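Local coordinates for probable Thioesterase (Bartonella henselae, PDB 3HM0), which probably hydrolyses acyl thioesters, as a hot-dog-fold enzyme of the thioesterase superfamily that assembles as four copies, at residues H37-V43 against D108-K114; V53-Y59 against F101-Q106; R124-Y130 against A141-A146. All coordinates share one frame; numbering follows the deposited sequence.

How the contacts relate
From the N terminus the chain enters strand 37-42, which pairs in contact 1 with the start of strand 110-120 and so closes a loop of 64 residues. Within that loop lies contact 2, where the turn leading into helix 58-72 meets the segment between strands 90-101 and 110-120. The two touch: V43 CG1 lies 3.7 Å from V54 CG2, and L111 CD2 lies 3.8 Å from A105 CB. Contact 3 follows in series, closing the hairpin of strands 124-133 and 136-149. It joins contact 1 through neighbouring strands, K114 N lying 2.8 Å from Y130 O. Contacts 2 and 3 stay apart, their nearest atoms about 7 Å away.

Contact 1: residues H37-V43 against D108-K114; sequences HDFQARV and DNLLTIK
F39 and A41 exchange backbone hydrogen bonds with I113 and L111, joining strand 37-42, outermost within the chain, to strand 110-120 of the antiparallel hot-dog sheet; the axes of the short strand segments run at 153° and approach to 4.5 Å. The two shortest bonds, I113 N to F39 O and L111 N to A41 O, are each 2.7 Å long. The face bearing F39, A41, L111 and I113 is the more buried one; it meets helix 58-72. There A41 and L111 both rest on F62, and I113 CD1 sits at the edge of the F39 ring, 4.3 Å from its CD2. Past the strand end, V43 CG2 touches L111 CD1 at 3.9 Å. The other face, with D38, Q40, R42, L110, T112 and K114, is more exposed and more polar. D38 and K114 lie side by side, and the lysine chain bends so that K114 NZ meets the syn side of D38 OD1 at 3.2 Å in a salt bridge. The Q40 side chain crosses L110 at about a right angle, its OE1 3.4 Å from L110 CD2. R42, bent at chi2 (75°) and chi3 (68°), has L110 CB over one guanidinium face, while R42 NH1 donates in plane a nearly straight bond of 3.1 Å to D108 O.

Contact 2: residues V53-Y59 against F101-Q106; sequences VVYHARY and FSRPAQ
Y59 and V54 grip the backbone of A105 through two hydrogen bonds. A105 N donates to Y59 OH over 2.8 Å with an angle of 162° at the hydrogen, and V54 N donates to A105 O over 3.1 Å. Both polar backbone atoms of this buried alanine are therefore satisfied from the 53-59 segment, one by a side chain and one by the main chain. The tyrosine reaches A105 because its CG stands anti to its own carbonyl carbon (chi1 -66°), and the amide N meets the ring at its edge, close to the plane. From within the same segment V54 CG1 lies over the centre of one face of this ring.

The aromatic contact is made by F101. Y59 CD2 lies in the plane of the F101 ring at its edge, 3.7 Å from F101 CE1, but the planes stand 54° apart, an oblique pairing. On the histidine side, F101 CE1 comes within 3.9 Å of H56 CB, and F101 CZ sits at the edge of the imidazole.

Aliphatic side chains complete the interface. V54 CG2 meets A105 CB at 3.6 Å, and toward the exposed end V53 CG2 touches P104 CB at 3.9 Å.

In the hot-dog fold this is the junction between the start of the central helix, 58-72, and the loop linking strands 90-101 and 110-120 of the sheet. Y59 also packs on V139 and A105 on L138, both of strand 136-149; a third subunit covers the F101 end, its V94 packing on F101 and its R67 on H56.

Contact 3: residues R124-Y130 against A141-A146; sequences RFFMEQY and AKVEIA
R124 and E144 form a salt bridge in which one carboxylate oxygen serves two donors. R124 NE and R124 NH2 each donate to E144 OE2 over 2.7 Å; both bonds are bent, and the one from R124 NH2 is weak. The oxygen lies at the guanidinium edge but tilted somewhat from its plane, and the carboxylate and guanidinium planes stand 53° apart. The arginine chain bends at chi2 and chi3 to bring its end there.

Next come the backbone bonds. F125 with I145, M127 with V143 and Q129 with A141 are antiparallel hydrogen-bonded pairs, each with two bonds of 2.8 to 2.9 Å. The straightest, from I145 N to F125 O, has an angle of 174° at the hydrogen.

The polar end of Q129 is held by the amide's bonds to T115, F63 and R67; across the strands its OE1 only brushes V143 CG2.

On the face with R124, F126, E128, K142 and E144, the side chains of F126 and E144 run side by side. E144 CG lies over one face of the F126 ring, 3.4 Å from F126 CE2, and R119 adds a cation-pi contact to that ring. Farther along, E128 CG meets K142 CE at 3.8 Å, their charged ends not in contact.

The other face is buried. With chi1 at 67°, F125 CG stands between its backbone N and carbonyl carbon, which sets the ring beneath I145; I145 CB lies 3.8 Å from the ring centroid in a CH-pi contact. M127 SD occupies the ring edge, and M127 and I145 both reach R67 of helix 58-72. This is a beta hairpin in the middle of an antiparallel sheet that packs one face on a long helix, the architecture of the hot-dog fold.

Contact 1: residues H37-V43 against D108-K114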
# COMPACT_ATOMS: atom_id res chain seq x y z
N HIS A 37 -21.50 5.64 13.09
CA HIS A 37 -20.30 6.19 13.71
C HIS A 37 -19.53 7.00 12.69
O HIS A 37 -19.41 6.58 11.54
CB HIS A 37 -19.42 5.07 14.26
CG HIS A 37 -20.01 4.38 15.45
ND1 HIS A 37 -19.24 3.91 16.49
CD2 HIS A 37 -21.30 4.10 15.77
CE1 HIS A 37 -20.02 3.35 17.40
NE2 HIS A 37 -21.27 3.45 16.99
N ASP A 38 -19.03 8.15 13.12
CA ASP A 38 -18.30 9.08 12.25
C ASP A 38 -16.81 9.07 12.55
O ASP A 38 -16.39 9.17 13.72
CB ASP A 38 -18.85 10.51 12.39
CG ASP A 38 -20.12 10.76 11.58
OD1 ASP A 38 -20.83 9.80 11.23
OD2 ASP A 38 -20.41 11.94 11.28
N PHE A 39 -16.02 8.96 11.48
CA PHE A 39 -14.57 9.09 11.55
C PHE A 39 -13.97 9.86 10.37
O PHE A 39 -14.33 9.64 9.21
CB PHE A 39 -13.93 7.72 11.68
CG PHE A 39 -12.51 7.77 12.14
CD1 PHE A 39 -12.20 8.15 13.45
CD2 PHE A 39 -11.47 7.50 11.25
CE1 PHE A 39 -10.88 8.24 13.87
CE2 PHE A 39 -10.13 7.58 11.67
CZ PHE A 39 -9.83 7.95 12.98
N GLN A 40 -13.05 10.77 10.66
CA GLN A 40 -12.44 11.58 9.63
C GLN A 40 -11.00 11.15 9.29
O GLN A 40 -10.25 10.70 10.16
CB GLN A 40 -12.45 13.05 10.02
CG GLN A 40 -13.84 13.61 10.33
CD GLN A 40 -13.96 15.11 10.06
OE1 GLN A 40 -13.07 15.90 10.41
NE2 GLN A 40 -15.04 15.50 9.42
N ALA A 41 -10.64 11.27 8.02
CA ALA A 41 -9.26 11.11 7.60
C ALA A 41 -8.99 12.07 6.45
O ALA A 41 -9.88 12.38 5.67
CB ALA A 41 -8.96 9.66 7.19
N ARG A 42 -7.75 12.53 6.40
CA ARG A 42 -7.25 13.42 5.36
C ARG A 42 -6.66 12.59 4.20
O ARG A 42 -6.20 11.47 4.39
CB ARG A 42 -6.18 14.33 5.98
CG ARG A 42 -5.65 15.44 5.07
CD ARG A 42 -6.66 16.55 4.92
NE ARG A 42 -6.84 17.28 6.17
CZ ARG A 42 -7.48 18.43 6.28
NH1 ARG A 42 -8.04 19.01 5.22
NH2 ARG A 42 -7.56 19.03 7.47
N VAL A 43 -6.69 13.15 3.00
CA VAL A 43 -6.07 12.50 1.85
C VAL A 43 -4.70 13.12 1.64
O VAL A 43 -4.56 14.33 1.50
CB VAL A 43 -6.89 12.69 0.57
CG1 VAL A 43 -6.07 12.27 -0.65
CG2 VAL A 43 -8.25 11.95 0.65
N ASP A 108 -5.67 16.31 -0.21
CA ASP A 108 -5.98 17.17 0.93
C ASP A 108 -7.44 17.21 1.38
O ASP A 108 -7.73 17.86 2.38
CB ASP A 108 -5.47 18.60 0.71
CG ASP A 108 -4.90 19.20 1.97
OD1 ASP A 108 -4.58 18.41 2.89
OD2 ASP A 108 -4.75 20.44 2.05
N ASN A 109 -8.36 16.55 0.67
CA ASN A 109 -9.75 16.48 1.15
C ASN A 109 -9.79 15.93 2.55
O ASN A 109 -8.98 15.07 2.90
CB ASN A 109 -10.63 15.57 0.31
CG ASN A 109 -11.16 16.23 -0.95
OD1 ASN A 109 -11.87 15.58 -1.72
ND2 ASN A 109 -10.80 17.52 -1.18
N LEU A 110 -10.75 16.42 3.32
CA LEU A 110 -11.05 15.86 4.62
C LEU A 110 -12.26 14.95 4.46
O LEU A 110 -13.34 15.41 4.07
CB LEU A 110 -11.32 16.95 5.63
CG LEU A 110 -11.50 16.46 7.07
CD1 LEU A 110 -10.43 15.45 7.49
CD2 LEU A 110 -11.50 17.68 8.00
N LEU A 111 -12.06 13.66 4.75
CA LEU A 111 -13.10 12.66 4.53
C LEU A 111 -13.85 12.32 5.81
O LEU A 111 -13.26 12.25 6.89
CB LEU A 111 -12.51 11.38 3.89
CG LEU A 111 -11.75 11.43 2.55
CD1 LEU A 111 -11.29 10.05 2.14
CD2 LEU A 111 -12.58 12.05 1.44
N THR A 112 -15.17 12.13 5.67
CA THR A 112 -16.03 11.60 6.72
C THR A 112 -16.38 10.16 6.34
O THR A 112 -16.86 9.91 5.22
CB THR A 112 -17.32 12.44 6.84
OG1 THR A 112 -16.98 13.81 7.00
CG2 THR A 112 -18.18 11.98 8.00
N ILE A 113 -16.09 9.24 7.25
CA ILE A 113 -16.34 7.83 7.04
C ILE A 113 -17.47 7.39 7.97
O ILE A 113 -17.36 7.52 9.18
CB ILE A 113 -15.07 6.97 7.29
CG1 ILE A 113 -13.88 7.49 6.49
CG2 ILE A 113 -15.33 5.48 6.95
CD1 ILE A 113 -12.52 7.12 7.09
N LYS A 114 -18.56 6.87 7.40
CA LYS A 114 -19.72 6.45 8.18
C LYS A 114 -19.89 4.93 8.20
O LYS A 114 -19.92 4.28 7.16
CB LYS A 114 -20.99 7.16 7.70
CG LYS A 114 -20.88 8.66 7.86
CD LYS A 114 -21.85 9.43 7.00
CE LYS A 114 -23.11 9.80 7.76
NZ LYS A 114 -22.82 10.75 8.89
O HOH W 1 -2.34 16.12 2.23

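Contact 2: residues V53-Y59 against F101-Q106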
# COMPACT_ATOMS: atom_id res chain seq x y z
N VAL A 53 -6.50 11.73 -8.41
CA VAL A 53 -7.42 11.58 -7.27
C VAL A 53 -7.13 10.29 -6.50
O VAL A 53 -6.17 9.58 -6.81
CB VAL A 53 -8.90 11.67 -7.73
CG1 VAL A 53 -9.17 13.00 -8.40
CG2 VAL A 53 -9.26 10.51 -8.69
N VAL A 54 -7.94 9.98 -5.50
CA VAL A 54 -7.65 8.84 -4.64
C VAL A 54 -7.68 7.53 -5.42
O VAL A 54 -8.64 7.26 -6.12
CB VAL A 54 -8.60 8.80 -3.40
CG1 VAL A 54 -8.52 7.45 -2.68
CG2 VAL A 54 -8.30 9.97 -2.43
N TYR A 55 -6.64 6.71 -5.30
CA TYR A 55 -6.60 5.41 -5.97
C TYR A 55 -7.75 4.57 -5.43
O TYR A 55 -8.12 4.70 -4.25
CB TYR A 55 -5.24 4.75 -5.71
CG TYR A 55 -5.09 3.36 -6.30
CD1 TYR A 55 -5.22 3.15 -7.66
CD2 TYR A 55 -4.84 2.26 -5.50
CE1 TYR A 55 -5.10 1.89 -8.21
CE2 TYR A 55 -4.71 0.99 -6.04
CZ TYR A 55 -4.84 0.83 -7.39
OH TYR A 55 -4.72 -0.42 -7.95
N HIS A 56 -8.34 3.71 -6.28
CA HIS A 56 -9.60 3.04 -5.92
C HIS A 56 -9.43 2.11 -4.72
O HIS A 56 -10.30 2.06 -3.85
CB HIS A 56 -10.28 2.35 -7.12
CG HIS A 56 -9.65 1.04 -7.51
ND1 HIS A 56 -8.46 0.97 -8.22
CD2 HIS A 56 -10.03 -0.24 -7.29
CE1 HIS A 56 -8.14 -0.30 -8.40
NE2 HIS A 56 -9.07 -1.05 -7.85
N ALA A 57 -8.31 1.41 -4.64
CA ALA A 57 -8.06 0.49 -3.51
C ALA A 57 -7.79 1.21 -2.18
O ALA A 57 -7.96 0.60 -1.14
CB ALA A 57 -6.92 -0.50 -3.83
N ARG A 58 -7.39 2.48 -2.20
CA ARG A 58 -7.15 3.18 -0.94
C ARG A 58 -8.45 3.46 -0.18
O ARG A 58 -8.45 3.51 1.05
CB ARG A 58 -6.30 4.46 -1.10
CG ARG A 58 -4.97 4.27 -1.86
CD ARG A 58 -3.86 3.66 -1.02
NE ARG A 58 -3.55 4.55 0.10
CZ ARG A 58 -2.44 4.53 0.82
NH1 ARG A 58 -1.47 3.67 0.58
NH2 ARG A 58 -2.30 5.41 1.80
N TYR A 59 -9.57 3.61 -0.91
CA TYR A 59 -10.88 3.74 -0.25
C TYR A 59 -11.15 2.56 0.67
O TYR A 59 -11.77 2.74 1.70
CB TYR A 59 -12.05 3.88 -1.24
CG TYR A 59 -12.05 5.15 -2.05
CD1 TYR A 59 -12.29 6.38 -1.45
CD2 TYR A 59 -11.80 5.13 -3.43
CE1 TYR A 59 -12.29 7.55 -2.18
CE2 TYR A 59 -11.81 6.33 -4.19
CZ TYR A 59 -12.06 7.53 -3.55
OH TYR A 59 -12.06 8.72 -4.26
N PHE A 101 -18.21 3.35 -6.60
CA PHE A 101 -17.37 4.56 -6.71
C PHE A 101 -18.05 5.69 -7.49
O PHE A 101 -17.94 5.75 -8.72
CB PHE A 101 -16.01 4.23 -7.34
CG PHE A 101 -15.26 3.09 -6.65
CD1 PHE A 101 -14.31 3.35 -5.67
CD2 PHE A 101 -15.48 1.76 -7.01
CE1 PHE A 101 -13.62 2.30 -5.06
CE2 PHE A 101 -14.78 0.73 -6.41
CZ PHE A 101 -13.85 0.99 -5.44
N SER A 102 -18.75 6.58 -6.79
CA SER A 102 -19.54 7.62 -7.46
C SER A 102 -18.75 8.87 -7.82
O SER A 102 -18.84 9.35 -8.94
CB SER A 102 -20.74 8.06 -6.61
OG SER A 102 -21.39 6.95 -6.03
N ARG A 103 -18.03 9.40 -6.85
CA ARG A 103 -17.37 10.67 -6.99
C ARG A 103 -15.99 10.54 -6.40
O ARG A 103 -15.78 9.74 -5.47
CB ARG A 103 -18.12 11.72 -6.21
CG ARG A 103 -19.43 12.17 -6.85
CD ARG A 103 -19.87 13.49 -6.20
NE ARG A 103 -21.24 13.83 -6.57
CZ ARG A 103 -22.34 13.18 -6.17
NH1 ARG A 103 -22.28 12.10 -5.37
NH2 ARG A 103 -23.53 13.61 -6.58
N PRO A 104 -15.03 11.33 -6.91
CA PRO A 104 -13.66 11.15 -6.48
C PRO A 104 -13.27 12.03 -5.28
O PRO A 104 -13.78 13.15 -5.13
CB PRO A 104 -12.87 11.55 -7.72
CG PRO A 104 -13.74 12.57 -8.40
CD PRO A 104 -15.16 12.32 -8.00
N ALA A 105 -12.38 11.52 -4.43
CA ALA A 105 -11.79 12.37 -3.39
C ALA A 105 -10.51 12.98 -3.92
O ALA A 105 -9.78 12.34 -4.64
CB ALA A 105 -11.52 11.59 -2.14
N GLN A 106 -10.27 14.24 -3.57
CA GLN A 106 -9.12 15.00 -4.06
C GLN A 106 -8.04 15.06 -2.98
O GLN A 106 -8.32 14.82 -1.78
CB GLN A 106 -9.54 16.43 -4.42
CG GLN A 106 -10.84 16.58 -5.25
CD GLN A 106 -10.60 16.35 -6.73
OE1 GLN A 106 -9.46 16.45 -7.20
NE2 GLN A 106 -11.67 16.04 -7.46

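Contact 3: residues R124-Y130 against A141-A146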
# COMPACT_ATOMS: atom_id res chain seq x y z
N ARG A 124 -21.05 -14.28 11.44
CA ARG A 124 -20.85 -13.29 10.37
C ARG A 124 -21.52 -12.02 10.84
O ARG A 124 -22.53 -12.08 11.53
CB ARG A 124 -21.57 -13.68 9.04
CG ARG A 124 -21.63 -15.15 8.64
CD ARG A 124 -20.31 -15.63 8.05
NE ARG A 124 -20.26 -15.51 6.59
CZ ARG A 124 -19.43 -16.21 5.81
NH1 ARG A 124 -18.57 -17.08 6.33
NH2 ARG A 124 -19.45 -16.03 4.49
N PHE A 125 -21.01 -10.86 10.45
CA PHE A 125 -21.80 -9.63 10.57
C PHE A 125 -21.64 -8.72 9.35
O PHE A 125 -20.70 -8.87 8.58
CB PHE A 125 -21.53 -8.90 11.90
CG PHE A 125 -20.15 -8.34 12.02
CD1 PHE A 125 -19.11 -9.13 12.48
CD2 PHE A 125 -19.90 -7.02 11.67
CE1 PHE A 125 -17.83 -8.61 12.59
CE2 PHE A 125 -18.60 -6.49 11.77
CZ PHE A 125 -17.57 -7.27 12.22
N PHE A 126 -22.58 -7.79 9.18
CA PHE A 126 -22.74 -7.05 7.94
C PHE A 126 -22.70 -5.53 8.18
O PHE A 126 -23.45 -5.00 9.01
CB PHE A 126 -24.06 -7.45 7.25
CG PHE A 126 -24.11 -8.89 6.80
CD1 PHE A 126 -24.36 -9.91 7.72
CD2 PHE A 126 -23.90 -9.23 5.46
CE1 PHE A 126 -24.39 -11.27 7.30
CE2 PHE A 126 -23.95 -10.57 5.03
CZ PHE A 126 -24.19 -11.59 5.95
N MET A 127 -21.82 -4.85 7.46
CA MET A 127 -21.65 -3.42 7.63
C MET A 127 -22.01 -2.59 6.40
O MET A 127 -21.81 -3.02 5.24
CB MET A 127 -20.23 -3.10 8.12
CG MET A 127 -20.09 -3.06 9.63
SD MET A 127 -18.35 -3.07 10.14
CE MET A 127 -18.40 -2.33 11.77
N GLU A 128 -22.56 -1.40 6.65
CA GLU A 128 -22.83 -0.44 5.60
C GLU A 128 -21.93 0.75 5.85
O GLU A 128 -22.06 1.42 6.88
CB GLU A 128 -24.28 0.04 5.63
CG GLU A 128 -25.29 -0.88 4.95
CD GLU A 128 -26.76 -0.44 5.20
OE1 GLU A 128 -27.00 0.73 5.61
OE2 GLU A 128 -27.66 -1.29 4.97
N GLN A 129 -21.02 1.02 4.91
CA GLN A 129 -20.07 2.12 5.09
C GLN A 129 -20.22 3.14 4.00
O GLN A 129 -20.54 2.79 2.87
CB GLN A 129 -18.64 1.58 5.15
CG GLN A 129 -18.42 0.58 6.25
CD GLN A 129 -16.96 0.35 6.54
OE1 GLN A 129 -16.36 -0.60 6.02
NE2 GLN A 129 -16.37 1.23 7.36
N TYR A 130 -19.98 4.41 4.34
CA TYR A 130 -20.07 5.52 3.40
C TYR A 130 -18.85 6.46 3.52
O TYR A 130 -18.31 6.67 4.62
CB TYR A 130 -21.38 6.31 3.61
CG TYR A 130 -22.64 5.48 3.43
CD1 TYR A 130 -23.19 5.28 2.17
CD2 TYR A 130 -23.27 4.89 4.52
CE1 TYR A 130 -24.33 4.50 2.00
CE2 TYR A 130 -24.42 4.10 4.37
CZ TYR A 130 -24.95 3.92 3.10
OH TYR A 130 -26.08 3.14 2.94
N ALA A 141 -20.31 1.31 0.50
CA ALA A 141 -19.95 -0.10 0.53
C ALA A 141 -20.78 -0.98 1.47
O ALA A 141 -21.20 -0.54 2.55
CB ALA A 141 -18.45 -0.27 0.81
N LYS A 142 -21.00 -2.23 1.04
CA LYS A 142 -21.60 -3.26 1.87
C LYS A 142 -20.55 -4.31 2.10
O LYS A 142 -19.93 -4.81 1.16
CB LYS A 142 -22.84 -3.88 1.21
CG LYS A 142 -24.18 -3.15 1.49
CD LYS A 142 -24.44 -2.00 0.49
CE LYS A 142 -25.28 -0.86 1.11
NZ LYS A 142 -24.92 0.52 0.56
N VAL A 143 -20.31 -4.62 3.36
CA VAL A 143 -19.20 -5.48 3.71
C VAL A 143 -19.71 -6.61 4.57
O VAL A 143 -20.50 -6.39 5.49
CB VAL A 143 -18.13 -4.70 4.49
CG1 VAL A 143 -16.84 -5.42 4.40
CG2 VAL A 143 -17.95 -3.29 3.92
N GLU A 144 -19.25 -7.82 4.29
CA GLU A 144 -19.50 -8.97 5.14
C GLU A 144 -18.21 -9.41 5.86
O GLU A 144 -17.20 -9.72 5.22
CB GLU A 144 -20.06 -10.12 4.31
CG GLU A 144 -20.65 -11.25 5.14
CD GLU A 144 -21.02 -12.47 4.32
OE1 GLU A 144 -21.74 -12.32 3.29
OE2 GLU A 144 -20.58 -13.58 4.72
N ILE A 145 -18.27 -9.48 7.19
CA ILE A 145 -17.11 -9.80 8.02
C ILE A 145 -17.31 -11.08 8.82
O ILE A 145 -18.29 -11.22 9.53
CB ILE A 145 -16.86 -8.67 9.04
CG1 ILE A 145 -17.04 -7.28 8.40
CG2 ILE A 145 -15.51 -8.84 9.72
CD1 ILE A 145 -15.85 -6.76 7.62
N ALA A 146 -16.37 -12.01 8.70
CA ALA A 146 -16.32 -13.20 9.54
C ALA A 146 -15.16 -13.13 10.55
O ALA A 146 -14.28 -12.24 10.46
CB ALA A 146 -16.17 -14.45 8.69